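Local coordinates for protein histidinol-phosphate aminotransferase (Clostridium acetobutylicum, PDB 3FTB) that probably transfers amino groups between substrates using pyridoxal 5'-phosphate as cofactor, at residues S33-L45 against T262-K274. Sequence-based numbering, arbitrary orientation.
Sequences SNINPLGIPKSFL and TNYIEESLLWIKK
Two prolines lie on two aromatic rings here: Pro41 squarely on Tyr264 and, less centrally, Pro37 on Trp271, two helical turns apart. Their loop belongs to the N-terminal segment of the class I and II aminotransferase fold, and at Asn36–Pro41 it runs along helix 262-285. Pro41 sets CG above the centre of the phenol in a CH-pi contact, 3.8 Å from the centroid and only 5° off the ring normal; the compact, puckered proline ring offers its C-H groups to the pi face. The other face of Tyr264 carries Ser268 OG, which bonds back to Tyr264 O one turn earlier, so this buried hydroxyl is satisfied within the helix. Pro37 lies over one face of the Trp271 indole, toward its rim, though the very close approach in the model is doubtful; NE1 of that indole is held by Lys342 O.

Between the prolines the chain turns. Asn36 OD1 accepts from Leu38 N at 2.7 Å, an Asx turn, while its ND2 reaches Phe216 O; using both ends of the amide fixes its rotation. Leu38 follows, with CD1 wedged beside Trp271 CB (3.3 Å) and the backbone of Ser268. Gly39 then takes a positive phi of 68°, which glycine readily tolerates. On the solvent side, Lys42 NZ and Glu267 OE2 form a long salt bridge at 4.0 Å, as long flexible chains can at a surface. Ile40 points away from the helix and packs on Leu55 of the second subunit. A chi1 of 173° swings the Tyr264 ring away from its own backbone N and over to the loop, where OH donates a 2.6 Å hydrogen bond to Gly39 O, nearly in line with that carbonyl.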
loop_
_atom_site.group_PDB
_atom_site.type_symbol
_atom_site.label_atom_id
_atom_site.label_comp_id
_atom_site.label_asym_id
_atom_site.label_seq_id
_atom_site.Cartn_x
_atom_site.Cartn_y
_atom_site.Cartn_z
ATOM N N SER A 33 -16.380 1.562 16.215
ATOM C CA SER A 33 -15.458 0.616 15.595
ATOM C C SER A 33 -16.004 -0.820 15.527
ATOM O O SER A 33 -16.438 -1.392 16.533
ATOM C CB SER A 33 -14.129 0.625 16.343
ATOM O OG SER A 33 -13.444 -0.596 16.145
ATOM N N ASN A 34 -15.974 -1.403 14.335
ATOM C CA ASN A 34 -16.490 -2.754 14.138
ATOM C C ASN A 34 -15.396 -3.766 13.808
ATOM O O ASN A 34 -15.477 -4.490 12.820
ATOM C CB ASN A 34 -17.549 -2.773 13.033
ATOM C CG ASN A 34 -18.562 -1.643 13.161
ATOM O OD1 ASN A 34 -18.949 -1.044 12.163
ATOM N ND2 ASN A 34 -19.003 -1.359 14.380
ATOM N N ILE A 35 -14.366 -3.815 14.639
ATOM C CA ILE A 35 -13.334 -4.829 14.493
ATOM C C ILE A 35 -13.674 -5.967 15.437
ATOM O O ILE A 35 -14.259 -5.742 16.495
ATOM C CB ILE A 35 -11.925 -4.281 14.821
ATOM C CG1 ILE A 35 -11.631 -3.020 13.990
ATOM C CG2 ILE A 35 -10.840 -5.369 14.614
ATOM C CD1 ILE A 35 -11.714 -3.215 12.461
ATOM N N ASN A 36 -13.318 -7.183 15.033
ATOM C CA ASN A 36 -13.549 -8.394 15.815
ATOM C C ASN A 36 -12.894 -8.295 17.189
ATOM O O ASN A 36 -11.708 -7.993 17.295
ATOM C CB ASN A 36 -13.006 -9.604 15.034
ATOM C CG ASN A 36 -13.441 -10.939 15.613
ATOM O OD1 ASN A 36 -13.374 -11.164 16.822
ATOM N ND2 ASN A 36 -13.858 -11.849 14.736
ATOM N N PRO A 37 -13.668 -8.558 18.251
ATOM C CA PRO A 37 -13.239 -8.429 19.643
ATOM C C PRO A 37 -12.383 -9.615 20.090
ATOM O O PRO A 37 -11.607 -9.499 21.040
ATOM C CB PRO A 37 -14.576 -8.447 20.378
ATOM C CG PRO A 37 -15.298 -9.488 19.639
ATOM C CD PRO A 37 -15.036 -9.095 18.193
ATOM N N LEU A 38 -12.532 -10.744 19.406
ATOM C CA LEU A 38 -11.807 -11.960 19.755
ATOM C C LEU A 38 -10.333 -11.896 19.362
ATOM O O LEU A 38 -9.633 -12.910 19.377
ATOM C CB LEU A 38 -12.492 -13.175 19.136
ATOM C CG LEU A 38 -13.813 -13.438 19.858
ATOM C CD1 LEU A 38 -14.885 -13.984 18.924
ATOM C CD2 LEU A 38 -13.579 -14.362 21.044
ATOM N N GLY A 39 -9.879 -10.691 19.012
ATOM C CA GLY A 39 -8.475 -10.410 18.773
ATOM C C GLY A 39 -7.827 -11.048 17.558
ATOM O O GLY A 39 -8.482 -11.706 16.751
ATOM N N ILE A 40 -6.514 -10.842 17.454
ATOM C CA ILE A 40 -5.685 -11.339 16.360
ATOM C C ILE A 40 -5.617 -12.863 16.361
ATOM O O ILE A 40 -5.408 -13.468 17.409
ATOM C CB ILE A 40 -4.253 -10.762 16.490
ATOM C CG1 ILE A 40 -4.302 -9.226 16.518
ATOM C CG2 ILE A 40 -3.341 -11.285 15.384
ATOM C CD1 ILE A 40 -3.054 -8.567 17.102
ATOM N N PRO A 41 -5.802 -13.489 15.184
ATOM C CA PRO A 41 -5.723 -14.951 15.076
ATOM C C PRO A 41 -4.438 -15.503 15.684
ATOM O O PRO A 41 -3.337 -14.974 15.470
ATOM C CB PRO A 41 -5.740 -15.195 13.565
ATOM C CG PRO A 41 -6.493 -14.047 13.025
ATOM C CD PRO A 41 -6.135 -12.863 13.894
ATOM N N LYS A 42 -4.584 -16.574 16.451
ATOM C CA LYS A 42 -3.449 -17.144 17.139
ATOM C C LYS A 42 -2.434 -17.646 16.124
ATOM O O LYS A 42 -1.268 -17.855 16.453
ATOM C CB LYS A 42 -3.912 -18.253 18.082
ATOM C CG LYS A 42 -4.773 -17.734 19.228
ATOM C CD LYS A 42 -5.000 -18.781 20.315
ATOM C CE LYS A 42 -5.856 -18.239 21.462
ATOM N NZ LYS A 42 -7.277 -18.053 21.060
ATOM N N SER A 43 -2.876 -17.813 14.880
ATOM C CA SER A 43 -2.020 -18.345 13.826
ATOM C C SER A 43 -1.107 -17.280 13.209
ATOM O O SER A 43 -0.225 -17.589 12.405
ATOM C CB SER A 43 -2.864 -19.010 12.737
ATOM O OG SER A 43 -3.715 -18.076 12.094
ATOM N N PHE A 44 -1.313 -16.027 13.582
ATOM C CA PHE A 44 -0.441 -14.975 13.097
ATOM C C PHE A 44 0.807 -14.882 13.965
ATOM O O PHE A 44 1.912 -14.686 13.466
ATOM C CB PHE A 44 -1.151 -13.629 13.078
ATOM C CG PHE A 44 -0.277 -12.517 12.601
ATOM C CD1 PHE A 44 0.579 -11.861 13.480
ATOM C CD2 PHE A 44 -0.275 -12.148 11.266
ATOM C CE1 PHE A 44 1.405 -10.846 13.043
ATOM C CE2 PHE A 44 0.541 -11.129 10.823
ATOM C CZ PHE A 44 1.387 -10.478 11.713
ATOM N N LEU A 45 0.612 -15.002 15.271
ATOM C CA LEU A 45 1.720 -15.067 16.206
ATOM C C LEU A 45 2.612 -16.248 15.822
ATOM O O LEU A 45 3.826 -16.113 15.682
ATOM C CB LEU A 45 1.190 -15.259 17.631
ATOM C CG LEU A 45 0.271 -14.213 18.275
ATOM C CD1 LEU A 45 -0.941 -13.896 17.404
ATOM C CD2 LEU A 45 -0.174 -14.686 19.662
ATOM N N THR A 262 -9.315 -22.289 10.731
ATOM C CA THR A 262 -10.720 -22.645 10.919
ATOM C C THR A 262 -11.180 -22.507 12.370
ATOM O O THR A 262 -12.345 -22.211 12.623
ATOM C CB THR A 262 -11.039 -24.085 10.396
ATOM O OG1 THR A 262 -9.908 -24.939 10.608
ATOM C CG2 THR A 262 -11.336 -24.053 8.912
ATOM N N ASN A 263 -10.275 -22.720 13.320
ATOM C CA ASN A 263 -10.657 -22.645 14.733
ATOM C C ASN A 263 -10.715 -21.221 15.312
ATOM O O ASN A 263 -11.272 -20.998 16.391
ATOM C CB ASN A 263 -9.800 -23.580 15.588
ATOM C CG ASN A 263 -10.159 -25.045 15.378
ATOM O OD1 ASN A 263 -11.338 -25.415 15.378
ATOM N ND2 ASN A 263 -9.145 -25.886 15.190
ATOM N N TYR A 264 -10.141 -20.266 14.589
ATOM C CA TYR A 264 -10.340 -18.859 14.900
ATOM C C TYR A 264 -11.675 -18.456 14.302
ATOM O O TYR A 264 -12.441 -17.693 14.899
ATOM C CB TYR A 264 -9.230 -17.994 14.298
ATOM C CG TYR A 264 -9.484 -16.513 14.463
ATOM C CD1 TYR A 264 -9.040 -15.840 15.588
ATOM C CD2 TYR A 264 -10.196 -15.798 13.507
ATOM C CE1 TYR A 264 -9.274 -14.492 15.750
ATOM C CE2 TYR A 264 -10.445 -14.444 13.665
ATOM C CZ TYR A 264 -9.978 -13.798 14.790
ATOM O OH TYR A 264 -10.213 -12.454 14.969
ATOM N N ILE A 265 -11.949 -18.988 13.116
ATOM C CA ILE A 265 -13.189 -18.694 12.417
ATOM C C ILE A 265 -14.442 -19.281 13.098
ATOM O O ILE A 265 -15.532 -18.741 12.955
ATOM C CB ILE A 265 -13.098 -19.144 10.938
ATOM C CG1 ILE A 265 -11.967 -18.384 10.232
ATOM C CG2 ILE A 265 -14.432 -18.933 10.218
ATOM C CD1 ILE A 265 -11.564 -18.947 8.858
ATOM N N GLU A 266 -14.289 -20.368 13.847
ATOM C CA GLU A 266 -15.442 -21.023 14.473
ATOM C C GLU A 266 -15.734 -20.478 15.866
ATOM O O GLU A 266 -16.891 -20.408 16.305
ATOM C CB GLU A 266 -15.215 -22.532 14.554
ATOM C CG GLU A 266 -15.205 -23.240 13.215
ATOM C CD GLU A 266 -14.866 -24.711 13.353
ATOM O OE1 GLU A 266 -15.197 -25.485 12.429
ATOM O OE2 GLU A 266 -14.272 -25.092 14.388
ATOM N N GLU A 267 -14.667 -20.120 16.567
ATOM C CA GLU A 267 -14.783 -19.515 17.880
ATOM C C GLU A 267 -15.429 -18.133 17.714
ATOM O O GLU A 267 -16.126 -17.632 18.599
ATOM C CB GLU A 267 -13.392 -19.402 18.517
ATOM C CG GLU A 267 -13.390 -19.063 20.006
ATOM C CD GLU A 267 -12.154 -18.276 20.435
ATOM O OE1 GLU A 267 -12.294 -17.364 21.282
ATOM O OE2 GLU A 267 -11.053 -18.564 19.921
ATOM N N SER A 268 -15.206 -17.537 16.549
ATOM C CA SER A 268 -15.731 -16.215 16.236
ATOM C C SER A 268 -17.233 -16.282 15.919
ATOM O O SER A 268 -18.028 -15.529 16.486
ATOM C CB SER A 268 -14.928 -15.581 15.087
ATOM O OG SER A 268 -13.583 -15.322 15.476
ATOM N N LEU A 269 -17.621 -17.181 15.017
ATOM C CA LEU A 269 -19.040 -17.448 14.768
ATOM C C LEU A 269 -19.772 -17.768 16.071
ATOM O O LEU A 269 -20.888 -17.302 16.307
ATOM C CB LEU A 269 -19.206 -18.608 13.784
ATOM C CG LEU A 269 -19.378 -18.244 12.306
ATOM C CD1 LEU A 269 -19.032 -16.786 12.042
ATOM C CD2 LEU A 269 -18.563 -19.174 11.415
ATOM N N LEU A 270 -19.127 -18.570 16.911
ATOM C CA LEU A 270 -19.662 -18.925 18.214
ATOM C C LEU A 270 -20.020 -17.640 18.963
ATOM O O LEU A 270 -20.996 -17.575 19.723
ATOM C CB LEU A 270 -18.608 -19.717 18.991
ATOM C CG LEU A 270 -19.020 -21.068 19.575
ATOM C CD1 LEU A 270 -18.171 -21.393 20.793
ATOM C CD2 LEU A 270 -20.505 -21.090 19.925
ATOM N N TRP A 271 -19.221 -16.607 18.728
ATOM C CA TRP A 271 -19.415 -15.343 19.408
ATOM C C TRP A 271 -20.676 -14.625 18.921
ATOM O O TRP A 271 -21.679 -14.621 19.630
ATOM C CB TRP A 271 -18.154 -14.474 19.302
ATOM C CG TRP A 271 -18.421 -13.023 19.429
ATOM C CD1 TRP A 271 -19.046 -12.388 20.463
ATOM C CD2 TRP A 271 -18.069 -12.007 18.488
ATOM N NE1 TRP A 271 -19.112 -11.041 20.219
ATOM C CE2 TRP A 271 -18.518 -10.779 19.014
ATOM C CE3 TRP A 271 -17.419 -12.017 17.251
ATOM C CZ2 TRP A 271 -18.341 -9.572 18.343
ATOM C CZ3 TRP A 271 -17.242 -10.813 16.586
ATOM C CH2 TRP A 271 -17.706 -9.612 17.129
ATOM N N ILE A 272 -20.648 -14.054 17.714
ATOM C CA ILE A 272 -21.765 -13.211 17.251
ATOM C C ILE A 272 -23.099 -13.906 17.120
ATOM O O ILE A 272 -24.128 -13.255 17.210
ATOM C CB ILE A 272 -21.518 -12.508 15.892
ATOM C CG1 ILE A 272 -20.555 -13.323 15.032
ATOM C CG2 ILE A 272 -21.133 -11.032 16.092
ATOM C CD1 ILE A 272 -21.191 -14.547 14.398
ATOM N N LYS A 273 -23.093 -15.208 16.861
ATOM C CA LYS A 273 -24.352 -15.933 16.774
ATOM C C LYS A 273 -25.164 -15.675 18.044
ATOM O O LYS A 273 -26.262 -15.121 17.987
ATOM C CB LYS A 273 -24.113 -17.427 16.545
ATOM C CG LYS A 273 -23.605 -17.757 15.140
ATOM C CD LYS A 273 -23.587 -19.262 14.897
ATOM C CE LYS A 273 -23.032 -19.611 13.521
ATOM N NZ LYS A 273 -23.852 -19.067 12.404
ATOM N N LYS A 274 -24.588 -16.044 19.184
ATOM C CA LYS A 274 -25.174 -15.780 20.492
ATOM C C LYS A 274 -25.265 -14.296 20.817
ATOM O O LYS A 274 -26.354 -13.742 20.963
ATOM C CB LYS A 274 -24.344 -16.449 21.588
ATOM C CG LYS A 274 -24.419 -17.960 21.617
ATOM C CD LYS A 274 -24.010 -18.479 22.987
ATOM C CE LYS A 274 -23.611 -19.948 22.932
ATOM N NZ LYS A 274 -22.275 -20.155 22.301
#